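Local coordinates for phosphoserine phosphatase (Thermococcus onnurineus, PDB 4AP9), which probably removes the phosphate from L-phosphoserine, the last step of L-serine biosynthesis, as a magnesium-dependent member of the haloacid dehalogenase superfamily, at residues T33-L42 / S55-I66. Sequence-based numbering, arbitrary orientation.
With 1PS (3-pyridinium-1-ylpropane-1-sulfonate), chain E.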
ATOM      1  N   THR A  33     -42.853  20.917  11.949  1.00 16.29           N
ATOM      2  CA  THR A  33     -43.397  21.319  10.653  1.00 18.44           C
ATOM      3  C   THR A  33     -44.719  20.619  10.340  1.00 20.77           C
ATOM      4  O   THR A  33     -45.500  21.085   9.504  1.00 19.63           O
ATOM      5  CB  THR A  33     -42.448  20.971   9.500  1.00 17.26           C
ATOM      6  OG1 THR A  33     -42.308  19.547   9.425  1.00 18.60           O
ATOM      7  CG2 THR A  33     -41.079  21.617   9.693  1.00 16.86           C
ATOM      8  N   GLY A  34     -44.953  19.489  10.994  1.00 17.75           N
ATOM      9  CA  GLY A  34     -46.110  18.668  10.692  1.00 18.87           C
ATOM     10  C   GLY A  34     -45.958  17.888   9.396  1.00 20.84           C
ATOM     11  O   GLY A  34     -46.893  17.216   8.948  1.00 23.06           O
ATOM     12  N   LYS A  35     -44.786  17.983   8.774  1.00 17.46           N
ATOM     13  CA  LYS A  35     -44.535  17.239   7.546  1.00 17.51           C
ATOM     14  C   LYS A  35     -44.139  15.807   7.869  1.00 21.69           C
ATOM     15  O   LYS A  35     -42.968  15.524   8.145  1.00 18.05           O
ATOM     16  CB  LYS A  35     -43.448  17.919   6.708  1.00 18.77           C
ATOM     17  CG  LYS A  35     -43.844  19.314   6.228  1.00 21.63           C
ATOM     18  CD  LYS A  35     -42.650  20.084   5.701  1.00 21.74           C
ATOM     19  CE  LYS A  35     -43.070  21.424   5.114  1.00 25.67           C
ATOM     20  NZ  LYS A  35     -41.970  21.998   4.284  1.00 30.51           N
ATOM     21  N   ARG A  36     -45.119  14.906   7.835  1.00 20.04           N
ATOM     22  CA  ARG A  36     -44.860  13.490   8.096  1.00 18.84           C
ATOM     23  C   ARG A  36     -43.821  12.880   7.152  1.00 18.45           C
ATOM     24  O   ARG A  36     -43.073  11.978   7.542  1.00 18.42           O
ATOM     25  CB  ARG A  36     -46.165  12.691   8.030  1.00 26.41           C
ATOM     26  CG  ARG A  36     -47.245  13.203   8.977  1.00 28.54           C
ATOM     27  CD  ARG A  36     -48.486  12.321   8.935  1.00 35.30           C
ATOM     28  NE  ARG A  36     -48.205  10.994   9.477  1.00 41.12           N
ATOM     29  CZ  ARG A  36     -48.517  10.600  10.710  1.00 42.74           C
ATOM     30  NH1 ARG A  36     -49.144  11.427  11.536  1.00 46.83           N
ATOM     31  NH2 ARG A  36     -48.207   9.374  11.114  1.00 41.72           N
ATOM     32  N   GLU A  37     -43.783  13.372   5.917  1.00 18.17           N
ATOM     33  CA  GLU A  37     -42.828  12.918   4.912  1.00 19.59           C
ATOM     34  C   GLU A  37     -41.385  12.941   5.440  1.00 16.94           C
ATOM     35  O   GLU A  37     -40.572  12.094   5.066  1.00 16.24           O
ATOM     36  CB  GLU A  37     -42.954  13.763   3.636  1.00 19.68           C
ATOM     37  CG  GLU A  37     -42.152  13.239   2.434  1.00 20.23           C
ATOM     38  CD  GLU A  37     -42.209  14.179   1.231  1.00 20.71           C
ATOM     39  OE1 GLU A  37     -42.967  15.168   1.275  1.00 23.33           O
ATOM     40  OE2 GLU A  37     -41.487  13.930   0.245  1.00 22.22           O
ATOM     41  N   ILE A  38     -41.071  13.892   6.317  1.00 15.03           N
ATOM     42  CA  ILE A  38     -39.706  13.981   6.845  1.00 14.84           C
ATOM     43  C   ILE A  38     -39.338  12.736   7.640  1.00 15.77           C
ATOM     44  O   ILE A  38     -38.253  12.181   7.474  1.00 16.10           O
ATOM     45  CB  ILE A  38     -39.502  15.228   7.725  1.00 16.29           C
ATOM     46  CG1 ILE A  38     -39.631  16.493   6.869  1.00 15.13           C
ATOM     47  CG2 ILE A  38     -38.119  15.181   8.405  1.00 14.58           C
ATOM     48  CD1 ILE A  38     -39.681  17.792   7.683  1.00 16.44           C
ATOM     49  N   GLU A  39     -40.249  12.298   8.501  1.00 13.84           N
ATOM     50  CA  GLU A  39     -39.984  11.148   9.347  1.00 16.11           C
ATOM     51  C   GLU A  39     -40.038   9.859   8.525  1.00 16.37           C
ATOM     52  O   GLU A  39     -39.297   8.902   8.786  1.00 16.27           O
ATOM     53  CB  GLU A  39     -40.982  11.110  10.516  1.00 17.36           C
ATOM     54  CG  GLU A  39     -40.548  10.228  11.648  1.00 19.38           C
ATOM     55  CD  GLU A  39     -41.118  10.643  12.991  1.00 20.22           C
ATOM     56  OE1 GLU A  39     -42.068  11.453  13.046  1.00 23.13           O
ATOM     57  OE2 GLU A  39     -40.603  10.150  14.000  1.00 20.06           O
ATOM     58  N   GLU A  40     -40.910   9.838   7.526  1.00 16.09           N
ATOM     59  CA  GLU A  40     -41.006   8.686   6.646  1.00 17.30           C
ATOM     60  C   GLU A  40     -39.702   8.499   5.878  1.00 16.82           C
ATOM     61  O   GLU A  40     -39.201   7.391   5.752  1.00 15.11           O
ATOM     62  CB  GLU A  40     -42.161   8.849   5.669  1.00 16.89           C
ATOM     63  CG  GLU A  40     -42.340   7.658   4.756  1.00 14.61           C
ATOM     64  CD  GLU A  40     -43.590   7.766   3.906  1.00 19.72           C
ATOM     65  OE1 GLU A  40     -43.560   8.486   2.884  1.00 20.98           O
ATOM     66  OE2 GLU A  40     -44.605   7.141   4.270  1.00 22.19           O
ATOM     67  N   LEU A  41     -39.158   9.600   5.379  1.00 13.92           N
ATOM     68  CA  LEU A  41     -37.861   9.581   4.708  1.00 16.55           C
ATOM     69  C   LEU A  41     -36.758   9.089   5.637  1.00 15.91           C
ATOM     70  O   LEU A  41     -35.868   8.348   5.219  1.00 14.36           O
ATOM     71  CB  LEU A  41     -37.512  10.973   4.187  1.00 12.87           C
ATOM     72  CG  LEU A  41     -38.275  11.369   2.921  1.00 17.31           C
ATOM     73  CD1 LEU A  41     -38.063  12.844   2.640  1.00 16.38           C
ATOM     74  CD2 LEU A  41     -37.832  10.502   1.754  1.00 16.64           C
ATOM     75  N   LEU A  42     -36.812   9.506   6.899  1.00 13.88           N
ATOM     76  CA  LEU A  42     -35.862   9.015   7.885  1.00 14.61           C
ATOM     77  C   LEU A  42     -35.986   7.500   8.010  1.00 14.88           C
ATOM     78  O   LEU A  42     -34.991   6.791   7.953  1.00 14.91           O
ATOM     79  CB  LEU A  42     -36.076   9.681   9.252  1.00 14.26           C
ATOM     80  CG  LEU A  42     -35.218   9.210  10.431  1.00 13.99           C
ATOM     81  CD1 LEU A  42     -33.725   9.462  10.173  1.00 14.39           C
ATOM     82  CD2 LEU A  42     -35.649   9.869  11.739  1.00 12.25           C
ATOM     83  N   SER A  55     -32.029  10.009   0.828  1.00 17.41           N
ATOM     84  CA  SER A  55     -32.997  10.310   1.874  1.00 17.58           C
ATOM     85  C   SER A  55     -32.637  11.579   2.660  1.00 16.79           C
ATOM     86  O   SER A  55     -33.503  12.407   2.957  1.00 17.91           O
ATOM     87  CB  SER A  55     -33.127   9.133   2.827  1.00 18.58           C
ATOM     88  OG  SER A  55     -34.224   9.339   3.691  1.00 22.59           O
ATOM     89  N   LEU A  56     -31.360  11.728   2.988  1.00 16.24           N
ATOM     90  CA  LEU A  56     -30.902  12.891   3.745  1.00 14.89           C
ATOM     91  C   LEU A  56     -31.175  14.185   2.995  1.00 16.36           C
ATOM     92  O   LEU A  56     -31.711  15.140   3.558  1.00 16.33           O
ATOM     93  CB  LEU A  56     -29.405  12.778   4.054  1.00 15.24           C
ATOM     94  CG  LEU A  56     -28.758  13.945   4.797  1.00 14.64           C
ATOM     95  CD1 LEU A  56     -29.566  14.265   6.062  1.00 16.06           C
ATOM     96  CD2 LEU A  56     -27.297  13.630   5.138  1.00 14.02           C
ATOM     97  N   LEU A  57     -30.821  14.225   1.714  1.00 16.06           N
ATOM     98  CA  LEU A  57     -30.984  15.469   0.970  1.00 17.50           C
ATOM     99  C   LEU A  57     -32.453  15.786   0.732  1.00 17.00           C
ATOM    100  O   LEU A  57     -32.830  16.953   0.627  1.00 18.36           O
ATOM    101  CB  LEU A  57     -30.214  15.439  -0.346  1.00 16.88           C
ATOM    102  CG  LEU A  57     -28.699  15.345  -0.166  1.00 20.50           C
ATOM    103  CD1 LEU A  57     -28.014  15.489  -1.510  1.00 21.55           C
ATOM    104  CD2 LEU A  57     -28.200  16.417   0.829  1.00 19.14           C
ATOM    105  N   LYS A  58     -33.290  14.754   0.646  1.00 15.01           N
ATOM    106  CA  LYS A  58     -34.735  14.986   0.538  1.00 16.45           C
ATOM    107  C   LYS A  58     -35.305  15.599   1.825  1.00 18.79           C
ATOM    108  O   LYS A  58     -36.189  16.461   1.781  1.00 15.85           O
ATOM    109  CB  LYS A  58     -35.489  13.695   0.186  1.00 17.37           C
ATOM    110  CG  LYS A  58     -35.375  13.264  -1.278  1.00 22.57           C
ATOM    111  CD  LYS A  58     -36.231  12.029  -1.556  1.00 22.02           C
ATOM    112  CE  LYS A  58     -36.525  11.865  -3.057  1.00 27.44           C
ATOM    113  NZ  LYS A  58     -35.312  11.934  -3.926  1.00 26.64           N
ATOM    114  N   ARG A  59     -34.809  15.142   2.971  1.00 17.18           N
ATOM    115  CA  ARG A  59     -35.196  15.724   4.253  1.00 15.35           C
ATOM    116  C   ARG A  59     -34.720  17.176   4.327  1.00 16.88           C
ATOM    117  O   ARG A  59     -35.458  18.068   4.744  1.00 15.50           O
ATOM    118  CB  ARG A  59     -34.621  14.900   5.412  1.00 16.88           C
ATOM    119  CG  ARG A  59     -35.410  13.598   5.678  1.00 14.89           C
ATOM    120  CD  ARG A  59     -34.795  12.746   6.771  1.00 15.78           C
ATOM    121  NE  ARG A  59     -33.646  11.983   6.279  1.00 19.96           N
ATOM    122  CZ  ARG A  59     -32.579  11.671   6.995  1.00 17.25           C
ATOM    123  NH1 ARG A  59     -32.471  12.056   8.255  1.00 22.70           N
ATOM    124  NH2 ARG A  59     -31.600  10.984   6.444  1.00 19.67           N
ATOM    125  N   VAL A  60     -33.486  17.411   3.900  1.00 13.84           N
ATOM    126  CA  VAL A  60     -32.925  18.760   3.926  1.00 15.70           C
ATOM    127  C   VAL A  60     -33.784  19.713   3.098  1.00 16.31           C
ATOM    128  O   VAL A  60     -34.056  20.840   3.513  1.00 16.79           O
ATOM    129  CB  VAL A  60     -31.494  18.762   3.413  1.00 14.39           C
ATOM    130  CG1 VAL A  60     -31.052  20.184   3.021  1.00 15.79           C
ATOM    131  CG2 VAL A  60     -30.594  18.175   4.469  1.00 12.60           C
ATOM    132  N   GLY A  61     -34.218  19.229   1.938  1.00 17.95           N
ATOM    133  CA  GLY A  61     -35.063  19.980   1.041  1.00 18.16           C
ATOM    134  C   GLY A  61     -36.382  20.373   1.676  1.00 19.29           C
ATOM    135  O   GLY A  61     -36.882  21.479   1.453  1.00 20.32           O
ATOM    136  N   LEU A  62     -36.939  19.470   2.475  1.00 19.62           N
ATOM    137  CA  LEU A  62     -38.230  19.702   3.104  1.00 17.16           C
ATOM    138  C   LEU A  62     -38.196  20.725   4.248  1.00 19.80           C
ATOM    139  O   LEU A  62     -39.249  21.164   4.707  1.00 20.90           O
ATOM    140  CB  LEU A  62     -38.851  18.385   3.587  1.00 15.65           C
ATOM    141  CG  LEU A  62     -39.335  17.432   2.487  1.00 19.80           C
ATOM    142  CD1 LEU A  62     -39.467  16.008   2.992  1.00 18.92           C
ATOM    143  CD2 LEU A  62     -40.651  17.917   1.921  1.00 20.73           C
ATOM    144  N   ILE A  63     -37.008  21.095   4.720  1.00 16.95           N
ATOM    145  CA  ILE A  63     -36.947  22.169   5.709  1.00 16.33           C
ATOM    146  C   ILE A  63     -36.292  23.445   5.182  1.00 17.78           C
ATOM    147  O   ILE A  63     -35.980  24.356   5.947  1.00 16.89           O
ATOM    148  CB  ILE A  63     -36.312  21.733   7.065  1.00 19.09           C
ATOM    149  CG1 ILE A  63     -34.856  21.288   6.894  1.00 16.38           C
ATOM    150  CG2 ILE A  63     -37.161  20.659   7.748  1.00 16.57           C
ATOM    151  CD1 ILE A  63     -34.055  21.272   8.198  1.00 16.60           C
ATOM    152  N   ARG A  64     -36.096  23.512   3.870  1.00 17.42           N
ATOM    153  CA  ARG A  64     -35.585  24.739   3.266  1.00 19.61           C
ATOM    154  C   ARG A  64     -36.461  25.898   3.733  1.00 19.56           C
ATOM    155  O   ARG A  64     -37.690  25.783   3.741  1.00 16.64           O
ATOM    156  CB  ARG A  64     -35.597  24.641   1.744  1.00 21.83           C
ATOM    157  CG  ARG A  64     -34.725  25.674   1.055  1.00 28.01           C
ATOM    158  CD  ARG A  64     -34.949  25.645  -0.437  1.00 35.50           C
ATOM    159  NE  ARG A  64     -36.341  25.944  -0.760  1.00 42.41           N
ATOM    160  CZ  ARG A  64     -36.970  25.515  -1.850  1.00 48.46           C
ATOM    161  NH1 ARG A  64     -36.334  24.756  -2.734  1.00 44.52           N
ATOM    162  NH2 ARG A  64     -38.242  25.844  -2.049  1.00 51.67           N
ATOM    163  N   GLY A  65     -35.827  26.992   4.151  1.00 17.46           N
ATOM    164  CA  GLY A  65     -36.547  28.189   4.542  1.00 21.23           C
ATOM    165  C   GLY A  65     -36.861  28.318   6.021  1.00 20.58           C
ATOM    166  O   GLY A  65     -37.221  29.404   6.484  1.00 19.65           O
ATOM    167  N   ILE A  66     -36.732  27.229   6.772  1.00 18.22           N
ATOM    168  CA  ILE A  66     -37.096  27.275   8.175  1.00 18.90           C
ATOM    169  C   ILE A  66     -36.192  28.276   8.904  1.00 20.07           C
ATOM    170  O   ILE A  66     -35.002  28.381   8.610  1.00 17.46           O
ATOM    171  CB  ILE A  66     -37.062  25.862   8.816  1.00 21.41           C
ATOM    172  CG1 ILE A  66     -37.910  25.827  10.087  1.00 23.39           C
ATOM    173  CG2 ILE A  66     -35.638  25.407   9.093  1.00 19.89           C
ATOM    174  CD1 ILE A  66     -38.506  24.468  10.356  1.00 26.70           C
TER
HETATM  175  N1  1PS E 201     -46.742  22.101  15.401  1.00 35.26           N
HETATM  176  C1  1PS E 201     -47.464  21.039  15.769  1.00 36.64           C
HETATM  177  C2  1PS E 201     -47.175  20.360  16.945  1.00 35.19           C
HETATM  178  C3  1PS E 201     -45.716  22.553  16.139  1.00 31.99           C
HETATM  179  C4  1PS E 201     -45.368  21.920  17.331  1.00 30.47           C
HETATM  180  C5  1PS E 201     -46.106  20.802  17.748  1.00 32.74           C
HETATM  181  C6  1PS E 201     -47.082  22.762  14.179  1.00 37.38           C
HETATM  182  C7  1PS E 201     -47.402  21.727  13.138  1.00 33.83           C
HETATM  183  C8  1PS E 201     -47.802  22.407  11.866  1.00 35.38           C
HETATM  184  S1  1PS E 201     -49.371  21.800  11.306  1.00 56.76           S
HETATM  185  O1  1PS E 201     -49.575  22.391   9.974  1.00 53.20           O
HETATM  186  O2  1PS E 201     -50.423  22.242  12.208  1.00 55.57           O
HETATM  187  O3  1PS E 201     -49.368  20.353  11.207  1.00 40.94           O
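Leu41 drops as a knob into the hole formed by Ser55, Lys58, Arg59 and Leu62. It joins two consecutive helices of the helical cap region, which run antiparallel at 166° with segment axes 9.2 Å apart. Its CD1 meets Leu62 CD1 tip to tip at 3.5 Å, tighter than usual for two methyl groups.

Arg59 can be followed outward from CB. CG packs against Leu41 CB at 3.7 Å. CD rests against the carbonyl oxygen Ile38 O at 3.6 Å. The chain then bends (chi3 -79°), and NE makes a weak hydrogen bond to Ser55 O of its own helix. At the tip, NH1 touches Leu42 CD1 at 3.5 Å. Leu42 CA lies over one face of the guanidinium, and Leu56 CD1 over the opposite one. Trp26 and Trp52 add cation-pi contacts. An alanine here removes everything past CB, which would probably leave Leu41 CB and Leu42 CD1 without their Arg59 packing and both tryptophans without their cationic partner.

Two hydrogen bonds cross the contact, one near each end of the helix pair. Ser55 OG, anti to its own N (chi1 -170°), donates to Leu41 O at 2.5 Å, a very short bond. Lys35 stretches out beyond CG, and its NZ reaches Leu62 O at 2.9 Å.

Between them, the Ile38 and Leu62 side chains run past each other in opposite directions, Ile38 CG1 beside Leu62 CB. Ile38 CD1 meets Ile63 CG2 at 3.8 Å. Glu37 lays its carboxylate across the Leu62 methyls. Thr33 and Gly34 border a bound 3-pyridinium-1-ylpropane-1-sulfonate.

The chemistry is thus mostly apolar, with donors spent on backbone carbonyls. The buried Arg59 guanidinium lies between Leu42 and Leu56, and its cation-pi contacts probably offset part of the cost of burying its charge.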